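Local structure of GTP-binding nuclear protein GSP1 (Encephalitozoon cuniculi, 4DJT) at residues Thr25-Arg30 with Gly87-Phe92; Pro50-Phe53 with Asn59-Lys62; Glu117-Val122 with Arg171-Arg176. The protein binds guanine nucleotides as a Ran-family small GTPase and is probably required for import of proteins into the nucleus and for export of RNA. One frame throughout, in Å; residues are numbered along the deposited sequence.

Overall arrangement
From the N terminus, strand 11-17 leads through the P-loop into helix 24-28, where contact 1 begins; the loop it closes ends 57 residues on at strand 87-93. Within that span lies contact 2, which ties strand 46-54 to strand 60-68 across a short turn. Contact 3 opens only after contact 1 has closed and joins the start of strand 120-125 to the end of helix 164-174. All three reach the same mixed sheet. Contacts 1 and 3 meet directly, since strands 87-93 and 120-125 are neighbours in it and Leu90 N lies 2.8 Å from Val121 O. The centres of contacts 2 and 3 are about 15 Å apart.

Contact 1. Residues Thr25-Arg30 with Gly87-Phe92; sequences TTYINR and GAILFF. Unlike the reference sequence in segment 87-92: Leu90 (reference Phe). With MG (magnesium ion), chain D; GDP (guanosine-5'-diphosphate), chain C.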
loop_
_atom_site.group_PDB
_atom_site.type_symbol
_atom_site.label_atom_id
_atom_site.label_comp_id
_atom_site.label_asym_id
_atom_site.label_seq_id
_atom_site.Cartn_x
_atom_site.Cartn_y
_atom_site.Cartn_z
ATOM N N THR A 25 -0.499 8.139 -1.143
ATOM C CA THR A 25 0.292 8.758 -2.195
ATOM C C THR A 25 1.638 9.230 -1.684
ATOM O O THR A 25 2.677 9.005 -2.343
ATOM C CB THR A 25 -0.525 9.904 -2.848
ATOM O OG1 THR A 25 -1.734 9.345 -3.387
ATOM C CG2 THR A 25 0.265 10.562 -3.951
ATOM N N THR A 26 1.663 9.797 -0.481
ATOM C CA THR A 26 2.943 10.209 0.136
ATOM C C THR A 26 3.916 9.029 0.266
ATOM O O THR A 26 5.139 9.169 0.011
ATOM C CB THR A 26 2.731 10.934 1.490
ATOM O OG1 THR A 26 1.835 12.053 1.288
ATOM C CG2 THR A 26 4.079 11.460 2.042
ATOM N N TYR A 27 3.365 7.870 0.618
ATOM C CA TYR A 27 4.135 6.652 0.756
ATOM C C TYR A 27 4.778 6.234 -0.553
ATOM O O TYR A 27 5.997 6.089 -0.616
ATOM C CB TYR A 27 3.255 5.535 1.243
ATOM C CG TYR A 27 3.958 4.189 1.432
ATOM C CD1 TYR A 27 4.854 3.987 2.488
ATOM C CD2 TYR A 27 3.664 3.118 0.625
ATOM C CE1 TYR A 27 5.458 2.763 2.689
ATOM C CE2 TYR A 27 4.267 1.884 0.818
ATOM C CZ TYR A 27 5.173 1.717 1.850
ATOM O OH TYR A 27 5.761 0.460 2.038
ATOM N N ILE A 28 3.968 6.079 -1.613
ATOM C CA ILE A 28 4.434 5.403 -2.827
ATOM C C ILE A 28 4.977 6.334 -3.915
ATOM O O ILE A 28 5.730 5.891 -4.756
ATOM C CB ILE A 28 3.327 4.550 -3.438
ATOM C CG1 ILE A 28 3.901 3.466 -4.385
ATOM C CG2 ILE A 28 2.277 5.460 -4.074
ATOM C CD1 ILE A 28 4.761 2.405 -3.702
ATOM N N ASN A 29 4.563 7.611 -3.914
ATOM C CA ASN A 29 4.792 8.482 -5.060
ATOM C C ASN A 29 6.252 9.030 -5.003
ATOM O O ASN A 29 6.488 10.243 -4.812
ATOM C CB ASN A 29 3.768 9.591 -5.070
ATOM C CG ASN A 29 3.872 10.495 -6.284
ATOM O OD1 ASN A 29 4.429 10.122 -7.324
ATOM N ND2 ASN A 29 3.354 11.685 -6.151
ATOM N N ARG A 30 7.176 8.072 -5.083
ATOM C CA ARG A 30 8.606 8.311 -5.053
ATOM C C ARG A 30 9.194 7.798 -6.348
ATOM O O ARG A 30 8.549 7.083 -7.101
ATOM C CB ARG A 30 9.230 7.623 -3.819
ATOM C CG ARG A 30 8.646 8.134 -2.511
ATOM C CD ARG A 30 9.091 7.294 -1.301
ATOM N NE ARG A 30 9.404 8.200 -0.223
ATOM C CZ ARG A 30 8.577 8.563 0.747
ATOM N NH1 ARG A 30 8.988 9.445 1.656
ATOM N NH2 ARG A 30 7.387 8.002 0.869
ATOM N N GLY A 87 -1.827 -8.732 -3.477
ATOM C CA GLY A 87 -1.780 -8.264 -2.105
ATOM C C GLY A 87 -2.225 -6.838 -2.009
ATOM O O GLY A 87 -2.464 -6.199 -3.043
ATOM N N ALA A 88 -2.344 -6.343 -0.774
ATOM C CA ALA A 88 -2.737 -4.967 -0.507
ATOM C C ALA A 88 -1.931 -4.443 0.667
ATOM O O ALA A 88 -1.527 -5.212 1.579
ATOM C CB ALA A 88 -4.238 -4.859 -0.221
ATOM N N ILE A 89 -1.681 -3.133 0.655
ATOM C CA ILE A 89 -1.149 -2.419 1.774
ATOM C C ILE A 89 -2.227 -1.446 2.183
ATOM O O ILE A 89 -2.665 -0.626 1.379
ATOM C CB ILE A 89 0.187 -1.653 1.471
ATOM C CG1 ILE A 89 1.238 -2.609 0.933
ATOM C CG2 ILE A 89 0.715 -0.968 2.736
ATOM C CD1 ILE A 89 2.519 -1.943 0.433
ATOM N N LEU A 90 -2.729 -1.617 3.400
ATOM C CA LEU A 90 -3.898 -0.879 3.873
ATOM C C LEU A 90 -3.462 0.077 4.952
ATOM O O LEU A 90 -2.856 -0.334 5.944
ATOM C CB LEU A 90 -4.967 -1.878 4.388
ATOM C CG LEU A 90 -6.186 -1.279 5.103
ATOM C CD1 LEU A 90 -6.981 -0.347 4.200
ATOM C CD2 LEU A 90 -7.066 -2.409 5.644
ATOM N N PHE A 91 -3.675 1.380 4.728
ATOM C CA PHE A 91 -3.168 2.398 5.619
ATOM C C PHE A 91 -4.294 2.996 6.435
ATOM O O PHE A 91 -5.422 3.128 5.950
ATOM C CB PHE A 91 -2.583 3.556 4.827
ATOM C CG PHE A 91 -1.410 3.184 3.975
ATOM C CD1 PHE A 91 -0.142 3.509 4.358
ATOM C CD2 PHE A 91 -1.601 2.552 2.762
ATOM C CE1 PHE A 91 0.967 3.152 3.567
ATOM C CE2 PHE A 91 -0.520 2.204 1.963
ATOM C CZ PHE A 91 0.760 2.511 2.372
ATOM N N PHE A 92 -3.947 3.443 7.631
ATOM C CA PHE A 92 -4.749 4.441 8.311
ATOM C C PHE A 92 -3.850 5.528 8.877
ATOM O O PHE A 92 -2.642 5.405 8.911
ATOM C CB PHE A 92 -5.646 3.795 9.386
ATOM C CG PHE A 92 -4.893 3.269 10.577
ATOM C CD1 PHE A 92 -4.203 2.061 10.506
ATOM C CD2 PHE A 92 -4.900 3.960 11.783
ATOM C CE1 PHE A 92 -3.493 1.584 11.578
ATOM C CE2 PHE A 92 -4.201 3.470 12.881
ATOM C CZ PHE A 92 -3.487 2.290 12.769
HETATM MG MG MG D . -3.711 9.760 -2.882
HETATM P PB GDP C . -3.852 9.812 0.454
HETATM O O1B GDP C . -3.113 9.504 -0.859
HETATM O O2B GDP C . -4.058 8.609 1.361
HETATM O O3B GDP C . -5.084 10.684 0.225
HETATM O O3A GDP C . -2.934 10.808 1.336
HETATM P PA GDP C . -1.780 11.798 0.859
HETATM O O1A GDP C . -0.480 11.073 0.571
HETATM O O2A GDP C . -2.354 12.699 -0.189
HETATM O "O5'" GDP C . -1.462 12.659 2.150
HETATM C "C5'" GDP C . -2.549 13.342 2.803
HETATM C "C4'" GDP C . -1.948 14.411 3.697
HETATM O "O4'" GDP C . -1.269 13.786 4.767
HETATM C "C3'" GDP C . -0.911 15.244 2.992
HETATM O "O3'" GDP C . -0.978 16.557 3.509
HETATM C "C2'" GDP C . 0.413 14.664 3.384
HETATM O "O2'" GDP C . 1.500 15.609 3.426
HETATM C "C1'" GDP C . 0.085 14.137 4.763
HETATM N N9 GDP C . 0.877 12.957 5.078
HETATM C C8 GDP C . 0.974 11.790 4.403
HETATM N N7 GDP C . 1.842 10.963 5.039
HETATM C C5 GDP C . 2.241 11.572 6.153
HETATM C C6 GDP C . 3.137 11.260 7.281
HETATM O O6 GDP C . 3.743 10.151 7.371
HETATM N N1 GDP C . 3.284 12.204 8.234
HETATM C C2 GDP C . 2.648 13.407 8.171
HETATM N N2 GDP C . 2.830 14.308 9.139
HETATM N N3 GDP C . 1.823 13.754 7.165
HETATM C C4 GDP C . 1.605 12.884 6.163
HETATM O O HOH W 1 -4.094 7.719 -3.193
HETATM O O HOH W 2 -4.070 10.082 -4.854
HETATM O O HOH W 3 -5.792 9.971 -2.353
HETATM O O HOH W 4 -3.294 11.795 -2.543
#
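One face of the Tyr27 ring receives the edge of the Phe91 ring in a T-shaped (edge-to-face) stack, with centroids 5.1 Å apart and planes at 62°. The closest approach is Phe91 CZ to Tyr27 CD2 at 3.4 Å, while Phe91 CE1 lies over the same face toward its rim. Ile89 CD1 adds an oblique contact with Tyr27 CE2 at 4.2 Å. With CG trans to the backbone N (chi1 -180°), the tyrosine ring reaches from the helix toward the strand; it also stacks with the ring of Phe162, whose O is hydrogen-bonded to the tyrosine hydroxyl.

The preceding residues of the helix serve the nucleotide. Thr25 OG1 binds the magnesium ion at 2.1 Å, and GDP O1B and four waters complete its six ligands. Thr26 grips GDP O1A twice, through its backbone N at 2.7 Å and through OG1 at 2.6 Å. Tyr27, next in sequence, packs this short helix against strand 87-93.

Phe91 and Ile89 also pack on Leu16 of strand 11-17 and Cys123 of strand 120-125, the strands flanking theirs, while Pro165 and Phe166 of helix 164-174 touch both Tyr27 and Ile89.

Contact 2. Residues Pro50-Phe53 with Asn59-Lys62; sequences PVTF and NVIK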
loop_
_atom_site.group_PDB
_atom_site.type_symbol
_atom_site.label_atom_id
_atom_site.label_comp_id
_atom_site.label_asym_id
_atom_site.label_seq_id
_atom_site.Cartn_x
_atom_site.Cartn_y
_atom_site.Cartn_z
ATOM N N PRO A 50 6.019 1.034 -10.430
ATOM C CA PRO A 50 6.905 -0.140 -10.315
ATOM C C PRO A 50 8.042 0.112 -9.352
ATOM O O PRO A 50 8.732 1.134 -9.458
ATOM C CB PRO A 50 7.457 -0.341 -11.711
ATOM C CG PRO A 50 6.850 0.689 -12.569
ATOM C CD PRO A 50 5.961 1.583 -11.803
ATOM N N VAL A 51 8.229 -0.823 -8.423
ATOM C CA VAL A 51 9.404 -0.823 -7.530
ATOM C C VAL A 51 10.050 -2.236 -7.522
ATOM O O VAL A 51 9.391 -3.247 -7.218
ATOM C CB VAL A 51 9.080 -0.314 -6.111
ATOM C CG1 VAL A 51 7.986 -1.157 -5.432
ATOM C CG2 VAL A 51 10.341 -0.268 -5.262
ATOM N N THR A 52 11.332 -2.261 -7.859
ATOM C CA THR A 52 12.112 -3.473 -7.981
ATOM C C THR A 52 13.132 -3.539 -6.841
ATOM O O THR A 52 13.832 -2.564 -6.542
ATOM C CB THR A 52 12.868 -3.519 -9.311
ATOM O OG1 THR A 52 11.916 -3.469 -10.384
ATOM C CG2 THR A 52 13.706 -4.838 -9.407
ATOM N N PHE A 53 13.190 -4.710 -6.219
ATOM C CA PHE A 53 14.205 -5.042 -5.249
ATOM C C PHE A 53 14.966 -6.264 -5.754
ATOM O O PHE A 53 14.404 -7.137 -6.404
ATOM C CB PHE A 53 13.551 -5.422 -3.906
ATOM C CG PHE A 53 12.724 -4.341 -3.290
ATOM C CD1 PHE A 53 11.385 -4.220 -3.603
ATOM C CD2 PHE A 53 13.271 -3.450 -2.413
ATOM C CE1 PHE A 53 10.612 -3.225 -3.047
ATOM C CE2 PHE A 53 12.483 -2.456 -1.814
ATOM C CZ PHE A 53 11.152 -2.365 -2.130
ATOM N N ASN A 59 17.310 -12.866 -6.979
ATOM C CA ASN A 59 16.045 -12.751 -7.700
ATOM C C ASN A 59 15.642 -11.286 -7.795
ATOM O O ASN A 59 15.866 -10.503 -6.856
ATOM C CB ASN A 59 14.916 -13.526 -7.038
ATOM C CG ASN A 59 15.302 -14.944 -6.682
ATOM O OD1 ASN A 59 15.303 -15.829 -7.529
ATOM N ND2 ASN A 59 15.591 -15.171 -5.409
ATOM N N VAL A 60 15.071 -10.933 -8.935
ATOM C CA VAL A 60 14.516 -9.603 -9.175
ATOM C C VAL A 60 13.048 -9.677 -8.801
ATOM O O VAL A 60 12.294 -10.465 -9.386
ATOM C CB VAL A 60 14.595 -9.203 -10.665
ATOM C CG1 VAL A 60 14.325 -7.724 -10.838
ATOM C CG2 VAL A 60 15.932 -9.590 -11.262
ATOM N N ILE A 61 12.637 -8.848 -7.848
ATOM C CA ILE A 61 11.286 -8.869 -7.364
ATOM C C ILE A 61 10.661 -7.534 -7.648
ATOM O O ILE A 61 11.129 -6.524 -7.136
ATOM C CB ILE A 61 11.261 -9.166 -5.869
ATOM C CG1 ILE A 61 11.770 -10.578 -5.662
ATOM C CG2 ILE A 61 9.842 -9.002 -5.316
ATOM C CD1 ILE A 61 11.971 -10.972 -4.207
ATOM N N LYS A 62 9.654 -7.521 -8.506
ATOM C CA LYS A 62 9.026 -6.257 -8.913
ATOM C C LYS A 62 7.607 -6.201 -8.397
ATOM O O LYS A 62 6.794 -7.136 -8.628
ATOM C CB LYS A 62 9.031 -6.057 -10.446
ATOM C CG LYS A 62 8.289 -4.770 -10.865
ATOM C CD LYS A 62 8.263 -4.570 -12.379
ATOM C CE LYS A 62 9.586 -4.101 -12.885
ATOM N NZ LYS A 62 9.599 -4.171 -14.369
#
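Strands 50-53 and 60-62 run antiparallel, their axes 4.7 Å apart at closest approach and their directions 157° apart. They belong to the beta hairpin of strands 46-54 and 60-68, which in the Ras-like fold contributes the antiparallel part of the sheet. Phe53 and Ile61 form a hydrogen-bonded pair: Phe53 N donates to Ile61 O and Ile61 N donates back to Phe53 O, each at 2.9 Å. Both bonds are close to straight at the hydrogen. The next pair, Thr52 with Lys62, is non-hydrogen-bonded, and there the chains are joined by CA-H...O contacts, from Thr52 CA to Ile61 O and from Lys62 CA to Val51 O.

Phe53 and Ile61 point to one face of the sheet. The edge of the Phe53 ring lies near Ile61 O, and the ring also stacks on Phe181. Thr52 and Lys62 occupy the other face, where the lysine chain is extended as far as CD and then bends at chi3 (-76°). The bend folds CE back over the threonine hydroxyl, 3.5 Å from Thr52 OG1, while CD lies near Pro50 CB. The hydroxyl itself is hydrogen-bonded to Asp33 OD2. The methyl branch of the same threonine turns instead to Val60, its CG2 pressed against Val60 CG1 at 3.3 Å, tighter than ordinary van der Waals contact.

Contact 3. Residues Glu117-Val122 with Arg171-Arg176; sequences EAPIVV and RIFTGR
The last turn of helix 164-174, the C-terminal helix of the Ras-like G domain, packs against the loop that leads into strand 120-125. This is a small apolar contact at the surface, away from the nucleotide site. Its centre is Pro119, whose side chain sets out toward the helix and whose CG touches two consecutive residues there. Pro119 CG lies 4.0 Å from Ile172 CG2 and 3.7 Å from Phe173 CE1, and CD is also within 4.0 Å of Phe173 CE1.

The two helix residues reach Pro119 in different ways. Ile172 starts out toward the loop and makes its contact with the methyl branch CG2, which stands trans to the backbone N; the proline and isoleucine side chains lie alongside each other, pointing opposite ways. Phe173 sets out more obliquely, and its CG stands beside the backbone N (chi1 -64°), opposite the carbonyl carbon, which carries the far part of the ring up to the proline. The same ring stacks with Tyr12 of strand 11-17.

Just beyond these residues the helix ends. Gly175 is the first to leave helical geometry, with a positive phi of 77°, and Thr174 OG1 accepts a bond from Arg176 N at 3.2 Å in an ST turn. Arg176 continues outward to a salt bridge with Asp56, in the turn of the hairpin 46-54 and 60-68.

Around the contact, Leu169 one turn earlier in the helix also meets Pro119, and Val121 extends the packing along the helix to Pro165 and His168. Backbone hydrogen bonds that Ala88 makes with Pro119, through the proline carbonyl, and with Val121 join this segment to the neighbouring strand 87-93, and Ile120 packs on helix 103-114.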
loop_
_atom_site.group_PDB
_atom_site.type_symbol
_atom_site.label_atom_id
_atom_site.label_comp_id
_atom_site.label_asym_id
_atom_site.label_seq_id
_atom_site.Cartn_x
_atom_site.Cartn_y
_atom_site.Cartn_z
ATOM N N GLU A 117 -7.444 -15.029 0.694
ATOM C CA GLU A 117 -6.085 -15.579 0.878
ATOM C C GLU A 117 -4.970 -14.543 0.663
ATOM O O GLU A 117 -3.924 -14.614 1.306
ATOM C CB GLU A 117 -5.829 -16.734 -0.062
ATOM C CG GLU A 117 -6.653 -17.975 0.214
ATOM C CD GLU A 117 -6.254 -19.080 -0.713
ATOM O OE1 GLU A 117 -7.026 -19.355 -1.664
ATOM O OE2 GLU A 117 -5.122 -19.617 -0.531
ATOM N N ALA A 118 -5.197 -13.619 -0.258
ATOM C CA ALA A 118 -4.191 -12.592 -0.588
ATOM C C ALA A 118 -3.786 -11.767 0.621
ATOM O O ALA A 118 -4.643 -11.221 1.337
ATOM C CB ALA A 118 -4.706 -11.692 -1.704
ATOM N N PRO A 119 -2.480 -11.634 0.849
ATOM C CA PRO A 119 -2.040 -10.956 2.048
ATOM C C PRO A 119 -2.418 -9.484 2.059
ATOM O O PRO A 119 -2.299 -8.782 1.015
ATOM C CB PRO A 119 -0.523 -11.089 1.998
ATOM C CG PRO A 119 -0.200 -11.371 0.578
ATOM C CD PRO A 119 -1.344 -12.219 0.106
ATOM N N ILE A 120 -2.844 -9.021 3.229
ATOM C CA ILE A 120 -3.087 -7.622 3.476
ATOM C C ILE A 120 -2.153 -7.166 4.604
ATOM O O ILE A 120 -2.132 -7.771 5.656
ATOM C CB ILE A 120 -4.549 -7.370 3.895
ATOM C CG1 ILE A 120 -5.540 -7.913 2.857
ATOM C CG2 ILE A 120 -4.792 -5.898 4.117
ATOM C CD1 ILE A 120 -6.992 -7.641 3.215
ATOM N N VAL A 121 -1.347 -6.129 4.356
ATOM C CA VAL A 121 -0.435 -5.600 5.357
ATOM C C VAL A 121 -1.053 -4.321 5.821
ATOM O O VAL A 121 -1.514 -3.524 4.995
ATOM C CB VAL A 121 0.954 -5.330 4.755
ATOM C CG1 VAL A 121 1.810 -4.519 5.692
ATOM C CG2 VAL A 121 1.641 -6.664 4.391
ATOM N N VAL A 122 -1.112 -4.138 7.140
ATOM C CA VAL A 122 -1.722 -2.941 7.710
ATOM C C VAL A 122 -0.627 -2.013 8.178
ATOM O O VAL A 122 0.266 -2.431 8.895
ATOM C CB VAL A 122 -2.693 -3.266 8.872
ATOM C CG1 VAL A 122 -3.188 -1.974 9.540
ATOM C CG2 VAL A 122 -3.875 -4.069 8.347
ATOM N N ARG A 171 8.351 -12.210 1.138
ATOM C CA ARG A 171 8.434 -13.450 1.902
ATOM C C ARG A 171 7.234 -14.370 1.728
ATOM O O ARG A 171 7.410 -15.577 1.471
ATOM C CB ARG A 171 8.684 -13.145 3.388
ATOM C CG ARG A 171 10.034 -12.542 3.605
ATOM C CD ARG A 171 10.237 -11.893 4.968
ATOM N NE ARG A 171 11.650 -11.591 5.165
ATOM C CZ ARG A 171 12.162 -10.966 6.227
ATOM N NH1 ARG A 171 11.379 -10.536 7.229
ATOM N NH2 ARG A 171 13.472 -10.761 6.280
ATOM N N ILE A 172 6.028 -13.811 1.807
ATOM C CA ILE A 172 4.798 -14.559 1.568
ATOM C C ILE A 172 4.782 -15.175 0.164
ATOM O O ILE A 172 4.518 -16.394 -0.026
ATOM C CB ILE A 172 3.532 -13.661 1.747
ATOM C CG1 ILE A 172 3.350 -13.204 3.228
ATOM C CG2 ILE A 172 2.294 -14.408 1.254
ATOM C CD1 ILE A 172 3.120 -14.311 4.273
ATOM N N PHE A 173 5.052 -14.331 -0.828
ATOM C CA PHE A 173 4.938 -14.751 -2.203
ATOM C C PHE A 173 5.971 -15.803 -2.573
ATOM O O PHE A 173 5.632 -16.763 -3.307
ATOM C CB PHE A 173 5.060 -13.553 -3.121
ATOM C CG PHE A 173 3.947 -12.533 -2.969
ATOM C CD1 PHE A 173 2.647 -12.923 -2.630
ATOM C CD2 PHE A 173 4.192 -11.206 -3.225
ATOM C CE1 PHE A 173 1.628 -11.989 -2.524
ATOM C CE2 PHE A 173 3.186 -10.276 -3.155
ATOM C CZ PHE A 173 1.907 -10.657 -2.773
ATOM N N THR A 174 7.210 -15.641 -2.090
ATOM C CA THR A 174 8.301 -16.604 -2.380
ATOM C C THR A 174 8.272 -17.813 -1.451
ATOM O O THR A 174 8.857 -18.863 -1.770
ATOM C CB THR A 174 9.716 -15.983 -2.284
ATOM O OG1 THR A 174 9.979 -15.556 -0.927
ATOM C CG2 THR A 174 9.905 -14.821 -3.256
ATOM N N GLY A 175 7.622 -17.675 -0.299
ATOM C CA GLY A 175 7.648 -18.705 0.713
ATOM C C GLY A 175 8.934 -18.776 1.540
ATOM O O GLY A 175 9.096 -19.709 2.313
ATOM N N ARG A 176 9.837 -17.799 1.375
ATOM C CA ARG A 176 11.142 -17.802 2.004
ATOM C C ARG A 176 11.116 -16.807 3.157
ATOM O O ARG A 176 11.207 -15.606 2.940
ATOM C CB ARG A 176 12.249 -17.364 1.040
ATOM C CG ARG A 176 12.616 -18.300 -0.114
ATOM C CD ARG A 176 13.777 -17.684 -0.929
ATOM N NE ARG A 176 14.929 -17.482 -0.043
ATOM C CZ ARG A 176 15.714 -16.398 0.027
ATOM N NH1 ARG A 176 15.573 -15.337 -0.780
ATOM N NH2 ARG A 176 16.680 -16.388 0.939
#